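PDB 7L5I: trimethylamine-N-oxide reductase from Haemophilus influenzae, which probably reduces S- and N-oxides such as trimethylamine N-oxide at a molybdenum centre carried by two molybdopterin guanine dinucleotides. Local coordinates for residues A[34-39]-A[528-533]; A[52-57]-A[72-77]; A[358-363]-A[649-654]; A[641-646]-A[778-783]; A[666-671]-A[791-796]. All blocks are in the same frame, centred on the assembly; numbering follows the deposited sequence.

How the contacts relate
From the N terminus, strand 35-40 is met by the loop after strand 523-527 in contact 1, closing a loop of almost 490 residues. Within that span lies contact 2, a short local closure between strand 53-59 and helix 73-78 of the same N-terminal unit; the two touch through V530 on V54. Contact 3 joins helix 359-372 to residues 649-654, closing about 285 residues, and crosses contact 1 although their centres lie about 47 Å apart. Contact 4 ties the turn after helix 636-641 to the loop before strand 790-795, closing about 130 residues; it crosses contact 3 and meets it directly, E359 reaching S778. Contact 5, which crosses contact 4, closes about 120 residues by pairing two strands of the C-terminal dinucleotide-binding region.

Contact 1. Residues A[34-39]-A[528-533]; sequences KTVVTA and KQVVPP
V36 and K528 carry most of the apolar contact between residues 34-39, a strand from T35 on, and the loop 528-533. The CG1 methyl of V36 lies anti to its backbone N (chi1 -179°) and is directed at the loop, where it sits 3.8 Å from K528 CB and also rests against the backbone carbonyl oxygen of K528. The aliphatic part of the lysine passes this methyl at about a right angle, while the amino group turns off from the strand. V530 adds its CG2 branch, 4.2 Å from V36 CG1 and 4.1 Å from T38 CG2, so one methyl of the loop meets both strand residues.

The direct polar link is a single backbone hydrogen bond, from K528 N to V37 O at 3.3 Å. It is long but fairly straight, at 162° about the hydrogen. A water adds a second polar link: it donates to K528 O at 2.7 Å and lies 2.5 Å from T38 OG1, joining hydroxyl and carbonyl where they are too far apart to bond directly.

In the three-stranded antiparallel N-terminal sheet, strand 35-40 is an outer strand, paired with strand 43-50. The loop leaves strand 523-527 beside it and continues across the sheet, V530 touching V49 of strand 43-50 and V54 of strand 53-59, so that a distant part of the chain packs on all three strands.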
# COMPACT_ATOMS: atom_id res chain seq x y z
N LYS A 34 24.21 -11.98 -22.92
CA LYS A 34 23.40 -13.00 -22.26
C LYS A 34 22.33 -12.42 -21.33
O LYS A 34 21.79 -13.14 -20.49
CB LYS A 34 24.29 -13.95 -21.46
CG LYS A 34 25.25 -14.79 -22.29
CD LYS A 34 26.11 -15.66 -21.38
CE LYS A 34 27.49 -15.07 -21.19
NZ LYS A 34 28.47 -16.12 -20.81
N THR A 35 22.06 -11.12 -21.46
CA THR A 35 21.16 -10.41 -20.58
C THR A 35 19.81 -10.26 -21.26
O THR A 35 19.74 -9.89 -22.44
CB THR A 35 21.73 -9.05 -20.20
OG1 THR A 35 22.92 -9.22 -19.42
CG2 THR A 35 20.72 -8.23 -19.40
N VAL A 36 18.75 -10.60 -20.54
CA VAL A 36 17.38 -10.31 -20.94
C VAL A 36 16.89 -9.17 -20.05
O VAL A 36 17.09 -9.20 -18.83
CB VAL A 36 16.47 -11.54 -20.80
CG1 VAL A 36 15.04 -11.23 -21.25
CG2 VAL A 36 17.05 -12.70 -21.58
N VAL A 37 16.23 -8.18 -20.66
CA VAL A 37 15.69 -7.07 -19.91
C VAL A 37 14.22 -7.33 -19.63
O VAL A 37 13.44 -7.66 -20.53
CB VAL A 37 15.88 -5.73 -20.64
CG1 VAL A 37 15.11 -4.64 -19.91
CG2 VAL A 37 17.36 -5.40 -20.74
N THR A 38 13.83 -7.19 -18.36
CA THR A 38 12.44 -7.31 -17.96
C THR A 38 12.20 -6.27 -16.88
O THR A 38 12.92 -5.26 -16.79
CB THR A 38 12.11 -8.75 -17.60
OG1 THR A 38 10.71 -8.85 -17.28
CG2 THR A 38 12.96 -9.27 -16.44
N ALA A 39 11.16 -6.46 -16.07
CA ALA A 39 10.83 -5.42 -15.11
C ALA A 39 10.00 -5.97 -13.97
O ALA A 39 9.41 -7.05 -14.07
CB ALA A 39 10.06 -4.25 -15.76
N LYS A 528 10.51 -9.04 -21.19
CA LYS A 528 10.70 -10.18 -22.07
C LYS A 528 10.87 -11.46 -21.25
O LYS A 528 11.51 -11.45 -20.20
CB LYS A 528 11.93 -9.95 -22.96
CG LYS A 528 12.18 -11.06 -23.97
CD LYS A 528 13.28 -10.68 -24.95
CE LYS A 528 13.69 -11.85 -25.82
NZ LYS A 528 12.58 -12.33 -26.68
N GLN A 529 10.27 -12.54 -21.73
CA GLN A 529 10.37 -13.82 -21.02
C GLN A 529 11.82 -14.22 -20.88
O GLN A 529 12.59 -14.18 -21.84
CB GLN A 529 9.60 -14.89 -21.78
CG GLN A 529 9.68 -16.28 -21.19
CD GLN A 529 8.93 -17.28 -22.06
OE1 GLN A 529 8.99 -17.19 -23.28
NE2 GLN A 529 8.23 -18.21 -21.46
N VAL A 530 12.19 -14.64 -19.67
CA VAL A 530 13.56 -15.03 -19.38
C VAL A 530 13.74 -16.54 -19.51
O VAL A 530 14.71 -17.01 -20.10
CB VAL A 530 13.95 -14.58 -17.96
CG1 VAL A 530 15.38 -14.95 -17.71
CG2 VAL A 530 13.73 -13.09 -17.77
N VAL A 531 12.80 -17.29 -18.93
CA VAL A 531 12.81 -18.75 -18.95
C VAL A 531 11.40 -19.24 -19.18
O VAL A 531 10.42 -18.51 -18.95
CB VAL A 531 13.36 -19.34 -17.64
CG1 VAL A 531 14.79 -18.88 -17.35
CG2 VAL A 531 12.43 -18.95 -16.49
N PRO A 532 11.25 -20.50 -19.57
CA PRO A 532 9.89 -21.09 -19.69
C PRO A 532 9.23 -21.23 -18.33
O PRO A 532 9.92 -21.26 -17.29
CB PRO A 532 10.14 -22.46 -20.34
CG PRO A 532 11.60 -22.50 -20.70
CD PRO A 532 12.32 -21.46 -19.91
N PRO A 533 7.91 -21.38 -18.28
CA PRO A 533 7.24 -21.69 -17.01
C PRO A 533 7.88 -22.85 -16.28
O PRO A 533 8.18 -23.90 -16.87
CB PRO A 533 5.81 -22.01 -17.45
CG PRO A 533 5.61 -21.17 -18.64
CD PRO A 533 6.93 -21.23 -19.38
O HOH W 1 10.17 -11.26 -17.87

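Contact 2. Residues A[52-57]-A[72-77]; sequences GKVVKS and VVADQL
V54 has CG1 anti to its backbone N (chi1 172°), which places that methyl at the first turn of helix 73-78 and leaves CG2 for L77 farther along. S57 holds OG between its backbone N and carbonyl carbon (chi1 65°), turned to the start of the helix. There the hydroxyl oxygen accepts from V73 N at 3.3 Å, a long bond but nearly straight. The same oxygen is hydrogen-bonded to Q70 O, just ahead of the helix, and receives a bond from a water that in turn accepts from A74 N at 3.0 Å. Two amides of the first helical turn are therefore served from the strand, one directly and one through solvent.

Beside this polar end the packing is close. S57 CB lies 3.5 Å from V73 CG2, and the equally short V54 CG2 to L77 CD1 contact brings the two side chains across each other at about a right angle. Between these points V54 CG1 meets A74 CB at 4.0 Å and V73 CG1 at 4.1 Å, so the valine fits among three helical side chains.

Over residues 53-57 and 73-77 strand and helix run roughly antiparallel, at 144°, their axes 8.0 Å apart. Strand 53-59 is an outer strand of the N-terminal sheet, and V55 and K56 both face V48 of strand 43-50, forming a classic beta bulge. V54 and S57 also touch strand 43-50, through V47 and I45.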
# COMPACT_ATOMS: atom_id res chain seq x y z
N GLY A 52 20.42 -21.50 -19.97
CA GLY A 52 19.03 -21.61 -19.58
C GLY A 52 18.74 -21.43 -18.10
O GLY A 52 17.59 -21.64 -17.70
N LYS A 53 19.72 -21.06 -17.28
CA LYS A 53 19.49 -20.81 -15.86
C LYS A 53 19.80 -19.36 -15.54
O LYS A 53 20.80 -18.82 -16.03
CB LYS A 53 20.33 -21.74 -14.96
CG LYS A 53 20.02 -21.61 -13.46
CD LYS A 53 20.24 -22.91 -12.67
CE LYS A 53 19.50 -22.89 -11.32
NZ LYS A 53 18.45 -23.96 -11.16
N VAL A 54 18.93 -18.72 -14.74
CA VAL A 54 19.19 -17.36 -14.28
C VAL A 54 20.30 -17.39 -13.24
O VAL A 54 20.21 -18.13 -12.23
CB VAL A 54 17.91 -16.73 -13.69
CG1 VAL A 54 18.23 -15.38 -13.01
CG2 VAL A 54 16.90 -16.54 -14.80
N VAL A 55 21.33 -16.59 -13.46
CA VAL A 55 22.48 -16.51 -12.56
C VAL A 55 22.71 -15.13 -11.97
O VAL A 55 23.45 -15.03 -11.00
CB VAL A 55 23.77 -17.02 -13.25
CG1 VAL A 55 23.66 -18.53 -13.50
CG2 VAL A 55 24.04 -16.27 -14.54
N LYS A 56 22.10 -14.07 -12.50
CA LYS A 56 22.29 -12.75 -11.92
C LYS A 56 21.14 -11.87 -12.34
O LYS A 56 20.64 -11.97 -13.46
CB LYS A 56 23.61 -12.11 -12.37
CG LYS A 56 24.06 -10.88 -11.53
CD LYS A 56 24.66 -11.31 -10.20
CE LYS A 56 25.01 -10.15 -9.28
NZ LYS A 56 23.80 -9.35 -8.89
N SER A 57 20.72 -10.99 -11.43
CA SER A 57 19.77 -9.94 -11.78
C SER A 57 20.17 -8.66 -11.07
O SER A 57 20.76 -8.67 -9.98
CB SER A 57 18.33 -10.35 -11.44
OG SER A 57 18.11 -10.51 -10.07
N VAL A 72 17.12 -10.72 -6.81
CA VAL A 72 16.73 -12.07 -6.41
C VAL A 72 15.77 -12.76 -7.39
O VAL A 72 14.94 -13.58 -6.98
CB VAL A 72 16.13 -12.07 -4.98
CG1 VAL A 72 17.22 -11.75 -3.95
CG2 VAL A 72 14.98 -11.07 -4.83
N VAL A 73 15.95 -12.51 -8.69
CA VAL A 73 15.12 -13.16 -9.70
C VAL A 73 15.29 -14.68 -9.63
O VAL A 73 14.32 -15.44 -9.68
CB VAL A 73 15.43 -12.62 -11.10
CG1 VAL A 73 14.74 -13.47 -12.19
CG2 VAL A 73 14.96 -11.19 -11.24
N ALA A 74 16.54 -15.15 -9.53
CA ALA A 74 16.78 -16.59 -9.42
C ALA A 74 16.05 -17.19 -8.22
O ALA A 74 15.41 -18.24 -8.35
CB ALA A 74 18.28 -16.88 -9.32
N ASP A 75 16.12 -16.54 -7.05
CA ASP A 75 15.40 -17.04 -5.88
C ASP A 75 13.91 -17.10 -6.14
O ASP A 75 13.23 -18.01 -5.67
CB ASP A 75 15.63 -16.17 -4.65
CG ASP A 75 17.03 -16.29 -4.06
OD1 ASP A 75 17.87 -17.04 -4.59
OD2 ASP A 75 17.26 -15.60 -3.04
N GLN A 76 13.37 -16.11 -6.85
CA GLN A 76 11.94 -16.13 -7.14
C GLN A 76 11.58 -17.30 -8.05
O GLN A 76 10.50 -17.87 -7.93
CB GLN A 76 11.51 -14.83 -7.81
CG GLN A 76 11.53 -13.61 -6.88
CD GLN A 76 11.11 -12.35 -7.62
OE1 GLN A 76 11.93 -11.59 -8.13
NE2 GLN A 76 9.81 -12.15 -7.72
N LEU A 77 12.44 -17.59 -9.02
CA LEU A 77 12.17 -18.63 -10.00
C LEU A 77 12.28 -20.02 -9.41
O LEU A 77 11.50 -20.92 -9.77
CB LEU A 77 13.13 -18.49 -11.17
CG LEU A 77 12.80 -17.43 -12.21
CD1 LEU A 77 13.94 -17.28 -13.18
CD2 LEU A 77 11.52 -17.82 -12.91
O HOH W 2 19.00 -13.39 -9.53

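Contact 3. Residues A[358-363]-A[649-654]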
# COMPACT_ATOMS: atom_id res chain seq x y z
N GLY A 358 -8.24 8.22 10.87
CA GLY A 358 -7.22 8.56 9.90
C GLY A 358 -7.58 9.71 8.96
O GLY A 358 -6.69 10.41 8.46
N GLU A 359 -8.88 9.91 8.72
CA GLU A 359 -9.34 11.01 7.87
C GLU A 359 -8.84 12.35 8.38
O GLU A 359 -8.68 13.31 7.60
CB GLU A 359 -10.86 11.05 7.85
CG GLU A 359 -11.56 9.85 7.25
CD GLU A 359 -11.86 8.76 8.27
OE1 GLU A 359 -11.33 8.79 9.41
OE2 GLU A 359 -12.66 7.85 7.93
N GLN A 360 -8.66 12.47 9.69
CA GLN A 360 -8.34 13.75 10.27
C GLN A 360 -6.93 14.21 9.94
O GLN A 360 -6.66 15.42 9.96
CB GLN A 360 -8.49 13.67 11.80
CG GLN A 360 -9.84 13.26 12.29
CD GLN A 360 -10.96 14.12 11.74
OE1 GLN A 360 -10.95 15.33 11.90
NE2 GLN A 360 -11.90 13.49 11.06
N THR A 361 -6.00 13.29 9.67
CA THR A 361 -4.60 13.66 9.57
C THR A 361 -4.30 14.48 8.31
O THR A 361 -3.72 15.56 8.39
CB THR A 361 -3.71 12.41 9.66
OG1 THR A 361 -4.03 11.51 8.58
CG2 THR A 361 -3.95 11.68 10.95
N HIS A 362 -4.71 14.01 7.13
CA HIS A 362 -4.43 14.80 5.95
C HIS A 362 -5.39 15.97 5.81
O HIS A 362 -5.02 16.98 5.20
CB HIS A 362 -4.43 13.90 4.72
CG HIS A 362 -3.30 12.94 4.75
ND1 HIS A 362 -3.45 11.62 5.13
CD2 HIS A 362 -1.97 13.13 4.58
CE1 HIS A 362 -2.27 11.02 5.11
NE2 HIS A 362 -1.35 11.92 4.77
N TRP A 363 -6.58 15.89 6.39
CA TRP A 363 -7.45 17.06 6.45
C TRP A 363 -6.77 18.18 7.22
O TRP A 363 -6.73 19.33 6.76
CB TRP A 363 -8.77 16.68 7.11
CG TRP A 363 -9.89 17.64 6.92
CD1 TRP A 363 -9.87 18.81 6.26
CD2 TRP A 363 -11.22 17.47 7.40
NE1 TRP A 363 -11.11 19.40 6.28
CE2 TRP A 363 -11.96 18.59 6.98
CE3 TRP A 363 -11.86 16.47 8.14
CZ2 TRP A 363 -13.31 18.75 7.28
CZ3 TRP A 363 -13.21 16.62 8.43
CH2 TRP A 363 -13.92 17.75 7.99
N HIS A 649 -15.04 19.82 10.75
CA HIS A 649 -13.70 20.36 10.55
C HIS A 649 -12.73 19.39 11.19
O HIS A 649 -13.14 18.55 12.00
CB HIS A 649 -13.54 21.76 11.15
CG HIS A 649 -13.81 21.82 12.62
ND1 HIS A 649 -12.93 21.33 13.57
CD2 HIS A 649 -14.86 22.33 13.31
CE1 HIS A 649 -13.43 21.53 14.77
NE2 HIS A 649 -14.60 22.14 14.65
N PRO A 650 -11.45 19.46 10.85
CA PRO A 650 -10.49 18.55 11.48
C PRO A 650 -10.51 18.72 12.98
O PRO A 650 -10.63 19.84 13.48
CB PRO A 650 -9.13 18.97 10.90
CG PRO A 650 -9.42 19.87 9.81
CD PRO A 650 -10.80 20.42 9.94
N SER A 651 -10.38 17.61 13.71
CA SER A 651 -10.39 17.66 15.17
C SER A 651 -9.64 16.47 15.74
O SER A 651 -9.41 15.46 15.07
CB SER A 651 -11.83 17.70 15.71
OG SER A 651 -12.48 16.43 15.66
N TRP A 652 -9.27 16.61 17.02
CA TRP A 652 -8.61 15.55 17.77
C TRP A 652 -9.63 14.71 18.51
O TRP A 652 -10.36 15.22 19.37
CB TRP A 652 -7.62 16.13 18.76
CG TRP A 652 -7.06 15.13 19.75
CD1 TRP A 652 -7.11 15.22 21.10
CD2 TRP A 652 -6.37 13.91 19.45
NE1 TRP A 652 -6.47 14.14 21.68
CE2 TRP A 652 -6.02 13.31 20.69
CE3 TRP A 652 -6.03 13.25 18.27
CZ2 TRP A 652 -5.32 12.12 20.77
CZ3 TRP A 652 -5.32 12.07 18.35
CH2 TRP A 652 -4.98 11.51 19.60
N MET A 653 -9.67 13.43 18.17
CA MET A 653 -10.51 12.44 18.84
C MET A 653 -9.59 11.31 19.29
O MET A 653 -8.83 10.77 18.48
CB MET A 653 -11.61 11.94 17.90
CG MET A 653 -12.59 13.03 17.47
SD MET A 653 -13.58 12.59 16.03
CE MET A 653 -12.32 12.77 14.75
N GLU A 654 -9.64 10.97 20.58
CA GLU A 654 -8.75 9.93 21.06
C GLU A 654 -9.16 8.58 20.50
O GLU A 654 -10.35 8.23 20.53
CB GLU A 654 -8.76 9.87 22.59
CG GLU A 654 -7.95 10.94 23.25
CD GLU A 654 -7.84 10.72 24.75
OE1 GLU A 654 -8.51 9.80 25.27
OE2 GLU A 654 -7.07 11.46 25.40
O HOH W 3 -13.29 16.04 12.95
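P650 lies over one face of the W363 indole, the two side chains crossing at about a right angle. P650 CG stands 3.7 Å from the centroid of the five-membered ring and 9° off its normal, a CH-pi contact over the face; CD comes down on CE2 from the same side. Toward the rim of that face, the six-membered ring is covered by the backbone of H649, with W363 CH2 3.6 Å from H649 N. At the indole's edge, NE1 bonds to E632 O.

One turn earlier on helix 359-372, Q360 bends at its second torsion (chi2 -54°), which carries the amide to the loop. This is helix-to-loop packing: an extended segment, without regular structure, runs along the early turns of a helix; W363 and the neighbouring E359 also touch helix 179-187. Q360 OE1 accepts from S651 N at 3.0 Å, the donor tilted 20° from the carbonyl plane, and takes a second bond from a water at 2.7 Å. That water also donates to H649 O and accepts from S651 OG, whose other partner is K647 NZ. Across the glutamine chain, at about a right angle, M653 brings its terminal methyl CE to 3.5 Å from Q360 CG.

Contact 4. Residues A[641-646]-A[778-783]; sequences MNYNDC and SKLAQG
K779 and Y643 make the central aromatic contact. K779 CB stands 3.5 Å from the centroid of the phenol ring and 3° off its normal, a CH-pi contact over one face, and the CD methylene comes close to the ring at CD1. M641 CB covers the opposite face, so the ring is held between a neighbour in its own segment and the lysine across from it.

Hydrogen bonds fix both ends of K779. Its backbone N donates to D645 OD1 at 3.1 Å, nearly straight at 175°, reaching the oxygen from above the carboxylate plane. Its chain runs extended until a bend at chi4 (80°) and places NZ 2.8 Å from N644 OD1. The other carboxylate oxygen, D645 OD2, forms a salt bridge with R356, which together with the nearby lysine would probably stabilise the negative charge. S778 OG accepts from L780 N at 3.0 Å, an ST turn, and also bonds to E359.

Apolar contacts gather round L780. Its CD1 lies 3.7 Å from M641 SD, and its CD2 is 3.9 Å from C646 SG.

The type I turn Y643-C646, just after helix 636-641, thus meets a loop of the molybdopterin dinucleotide-binding domain preceding strand 790-795. Helix 179-187 touches M641 and L780, while helix 359-372 reaches C646 through Q360 and W363; Y643 OH bonds to Q443 of strand 441-444 and to G446 just before strand 447-450.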
# COMPACT_ATOMS: atom_id res chain seq x y z
N MET A 641 -23.57 14.84 7.81
CA MET A 641 -23.63 13.40 8.01
C MET A 641 -23.80 13.04 9.48
O MET A 641 -24.28 11.95 9.78
CB MET A 641 -22.36 12.74 7.48
CG MET A 641 -22.23 12.83 5.99
SD MET A 641 -20.65 12.15 5.47
CE MET A 641 -20.70 12.55 3.74
N ASN A 642 -23.38 13.93 10.37
CA ASN A 642 -23.61 13.80 11.81
C ASN A 642 -22.96 12.54 12.37
O ASN A 642 -23.56 11.79 13.14
CB ASN A 642 -25.10 13.82 12.11
CG ASN A 642 -25.38 14.00 13.58
OD1 ASN A 642 -26.20 13.29 14.16
ND2 ASN A 642 -24.68 14.94 14.20
N TYR A 643 -21.71 12.31 11.99
CA TYR A 643 -20.97 11.16 12.47
C TYR A 643 -20.22 11.53 13.75
O TYR A 643 -19.58 12.58 13.83
CB TYR A 643 -19.96 10.68 11.42
CG TYR A 643 -20.54 10.03 10.21
CD1 TYR A 643 -21.75 9.34 10.25
CD2 TYR A 643 -19.86 10.06 9.00
CE1 TYR A 643 -22.25 8.72 9.13
CE2 TYR A 643 -20.36 9.46 7.88
CZ TYR A 643 -21.55 8.78 7.94
OH TYR A 643 -22.02 8.18 6.81
N ASN A 644 -20.26 10.62 14.72
CA ASN A 644 -19.58 10.85 15.99
C ASN A 644 -18.07 10.82 15.84
O ASN A 644 -17.37 11.44 16.65
CB ASN A 644 -20.02 9.80 17.00
CG ASN A 644 -19.65 8.38 16.58
OD1 ASN A 644 -19.56 8.07 15.39
ND2 ASN A 644 -19.43 7.52 17.56
N ASP A 645 -17.54 10.12 14.83
CA ASP A 645 -16.10 9.99 14.70
C ASP A 645 -15.54 10.73 13.48
O ASP A 645 -14.41 10.48 13.07
CB ASP A 645 -15.68 8.51 14.68
CG ASP A 645 -16.49 7.64 13.71
OD1 ASP A 645 -17.21 8.19 12.85
OD2 ASP A 645 -16.39 6.39 13.81
N CYS A 646 -16.30 11.69 12.94
CA CYS A 646 -15.76 12.60 11.93
C CYS A 646 -16.63 13.85 11.91
O CYS A 646 -17.77 13.79 11.45
CB CYS A 646 -15.73 11.94 10.56
SG CYS A 646 -14.83 12.90 9.31
N SER A 778 -13.41 5.45 10.62
CA SER A 778 -14.57 6.20 11.07
C SER A 778 -15.69 5.85 10.10
O SER A 778 -15.48 5.15 9.11
CB SER A 778 -14.33 7.70 11.11
OG SER A 778 -14.52 8.30 9.83
N LYS A 779 -16.89 6.37 10.38
CA LYS A 779 -17.99 6.13 9.46
C LYS A 779 -17.82 6.86 8.14
O LYS A 779 -18.49 6.51 7.18
CB LYS A 779 -19.32 6.53 10.11
CG LYS A 779 -19.60 5.70 11.34
CD LYS A 779 -20.89 6.15 12.01
CE LYS A 779 -21.21 5.24 13.17
NZ LYS A 779 -20.40 5.61 14.34
N LEU A 780 -16.92 7.85 8.07
CA LEU A 780 -16.75 8.55 6.81
C LEU A 780 -16.14 7.63 5.76
O LEU A 780 -16.73 7.42 4.68
CB LEU A 780 -15.88 9.80 7.00
CG LEU A 780 -15.80 10.59 5.69
CD1 LEU A 780 -17.08 11.37 5.49
CD2 LEU A 780 -14.62 11.50 5.67
N ALA A 781 -14.96 7.08 6.04
CA ALA A 781 -14.24 6.31 5.03
C ALA A 781 -14.22 4.81 5.27
O ALA A 781 -13.95 4.06 4.33
CB ALA A 781 -12.79 6.80 4.95
N GLN A 782 -14.42 4.37 6.51
CA GLN A 782 -14.26 2.97 6.88
C GLN A 782 -12.96 2.38 6.35
O GLN A 782 -12.92 1.25 5.83
CB GLN A 782 -15.46 2.16 6.38
CG GLN A 782 -16.79 2.61 6.96
CD GLN A 782 -17.02 2.09 8.38
OE1 GLN A 782 -16.14 1.50 8.99
NE2 GLN A 782 -18.21 2.34 8.92
N GLY A 783 -11.85 3.14 6.50
CA GLY A 783 -10.54 2.64 6.11
C GLY A 783 -9.99 1.67 7.14
O GLY A 783 -10.53 1.48 8.21

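Contact 5. Residues A[666-671]-A[791-796]; sequences YPLALV and VQIEKF
L668 and V791 form an antiparallel hydrogen-bonded pair in the mixed sheet of the molybdopterin-dinucleotide-binding region. L668 N donates to V791 O at 3.1 Å, and V791 N returns a bond to L668 O at 2.8 Å, their side chains sharing a face of the sheet. Within these segments it is the one bridge, strands 668-671 and 791-795 running at 102° to each other, though L670 also bonds to C789. V791 CG2 reaches L668 CB at 4.1 Å, while CG1, anti to the valine's carbonyl carbon (chi1 -58°), reaches L670 CB equally closely. The side chains of L668 and I793 cross at about a right angle, L668 CD1 4.0 Å from I793 CG1.

Before the strand, Y666 turns the edge of its ring to the backbone at V791 C and Q792 N, and P667 packs on the amide of Q792, its CD 3.5 Å from Q792 NE2. A bend at chi2 (62°) folds that amide back, where R710 NH2 holds OE1.

Outward, strand 741-744 flanks 668-671 and strand 717-721 flanks 790-795. The first strand leads to V671, which contacts a bound molybdopterin guanine dinucleotide. Q792 OE1 also accepts from I793 N, at 2.9 Å on a lone pair in the amide plane.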
# COMPACT_ATOMS: atom_id res chain seq x y z
N TYR A 666 -1.14 -3.78 28.69
CA TYR A 666 -0.54 -3.49 27.38
C TYR A 666 0.09 -2.11 27.42
O TYR A 666 -0.54 -1.12 27.02
CB TYR A 666 -1.60 -3.59 26.29
CG TYR A 666 -2.26 -4.93 26.23
CD1 TYR A 666 -1.55 -6.04 25.80
CD2 TYR A 666 -3.58 -5.09 26.62
CE1 TYR A 666 -2.14 -7.28 25.76
CE2 TYR A 666 -4.17 -6.33 26.57
CZ TYR A 666 -3.44 -7.42 26.14
OH TYR A 666 -4.01 -8.67 26.07
N PRO A 667 1.32 -2.00 27.91
CA PRO A 667 1.91 -0.68 28.19
C PRO A 667 2.65 -0.01 27.05
O PRO A 667 3.12 1.13 27.23
CB PRO A 667 2.88 -1.00 29.34
CG PRO A 667 3.32 -2.39 29.07
CD PRO A 667 2.12 -3.10 28.48
N LEU A 668 2.78 -0.65 25.89
CA LEU A 668 3.52 -0.10 24.77
C LEU A 668 2.58 0.11 23.58
O LEU A 668 1.59 -0.60 23.43
CB LEU A 668 4.64 -1.02 24.32
CG LEU A 668 5.69 -1.30 25.41
CD1 LEU A 668 6.50 -2.50 25.05
CD2 LEU A 668 6.57 -0.07 25.59
N ALA A 669 2.90 1.10 22.76
CA ALA A 669 2.18 1.33 21.51
C ALA A 669 2.93 0.68 20.35
O ALA A 669 4.15 0.50 20.39
CB ALA A 669 2.01 2.83 21.24
N LEU A 670 2.18 0.33 19.30
CA LEU A 670 2.73 -0.34 18.13
C LEU A 670 2.51 0.49 16.86
O LEU A 670 1.46 1.11 16.68
CB LEU A 670 2.06 -1.70 17.92
CG LEU A 670 2.47 -2.52 16.68
CD1 LEU A 670 3.88 -2.98 16.80
CD2 LEU A 670 1.48 -3.69 16.46
N VAL A 671 3.51 0.50 15.99
CA VAL A 671 3.36 1.02 14.62
C VAL A 671 3.88 -0.04 13.67
O VAL A 671 4.77 -0.83 14.02
CB VAL A 671 4.09 2.38 14.49
CG1 VAL A 671 5.56 2.22 14.70
CG2 VAL A 671 3.83 3.04 13.15
N VAL A 791 0.27 -3.04 22.98
CA VAL A 791 0.84 -4.37 23.10
C VAL A 791 1.66 -4.48 24.39
O VAL A 791 2.00 -3.48 25.01
CB VAL A 791 1.77 -4.74 21.92
CG1 VAL A 791 1.03 -4.65 20.56
CG2 VAL A 791 3.02 -3.85 21.90
N GLN A 792 2.02 -5.71 24.73
CA GLN A 792 3.03 -6.02 25.73
C GLN A 792 4.12 -6.85 25.07
O GLN A 792 3.87 -7.54 24.08
CB GLN A 792 2.41 -6.79 26.90
CG GLN A 792 3.41 -7.22 27.99
CD GLN A 792 4.08 -6.03 28.67
OE1 GLN A 792 4.92 -5.36 28.09
NE2 GLN A 792 3.72 -5.80 29.93
N ILE A 793 5.33 -6.74 25.60
CA ILE A 793 6.47 -7.53 25.14
C ILE A 793 7.12 -8.19 26.35
O ILE A 793 7.19 -7.61 27.43
CB ILE A 793 7.48 -6.68 24.37
CG1 ILE A 793 6.81 -6.05 23.15
CG2 ILE A 793 8.68 -7.50 23.94
CD1 ILE A 793 7.80 -5.51 22.16
N GLU A 794 7.56 -9.43 26.15
CA GLU A 794 8.36 -10.16 27.13
C GLU A 794 9.43 -10.98 26.42
O GLU A 794 9.28 -11.36 25.25
CB GLU A 794 7.47 -11.09 27.96
CG GLU A 794 6.91 -12.22 27.11
CD GLU A 794 5.81 -12.99 27.77
OE1 GLU A 794 5.26 -12.49 28.78
OE2 GLU A 794 5.49 -14.11 27.29
N LYS A 795 10.52 -11.24 27.12
CA LYS A 795 11.55 -12.10 26.58
C LYS A 795 11.02 -13.52 26.42
O LYS A 795 10.31 -14.03 27.29
CB LYS A 795 12.79 -12.09 27.49
CG LYS A 795 13.96 -12.83 26.92
CD LYS A 795 15.11 -12.94 27.93
CE LYS A 795 16.31 -13.65 27.30
NZ LYS A 795 17.39 -13.89 28.29
N PHE A 796 11.33 -14.14 25.28
CA PHE A 796 10.96 -15.53 25.05
C PHE A 796 12.02 -16.43 25.67
O PHE A 796 13.21 -16.25 25.41
CB PHE A 796 10.82 -15.82 23.56
CG PHE A 796 10.48 -17.26 23.25
CD1 PHE A 796 9.16 -17.68 23.21
CD2 PHE A 796 11.47 -18.19 23.00
CE1 PHE A 796 8.84 -19.00 22.93
CE2 PHE A 796 11.16 -19.52 22.72
CZ PHE A 796 9.84 -19.92 22.69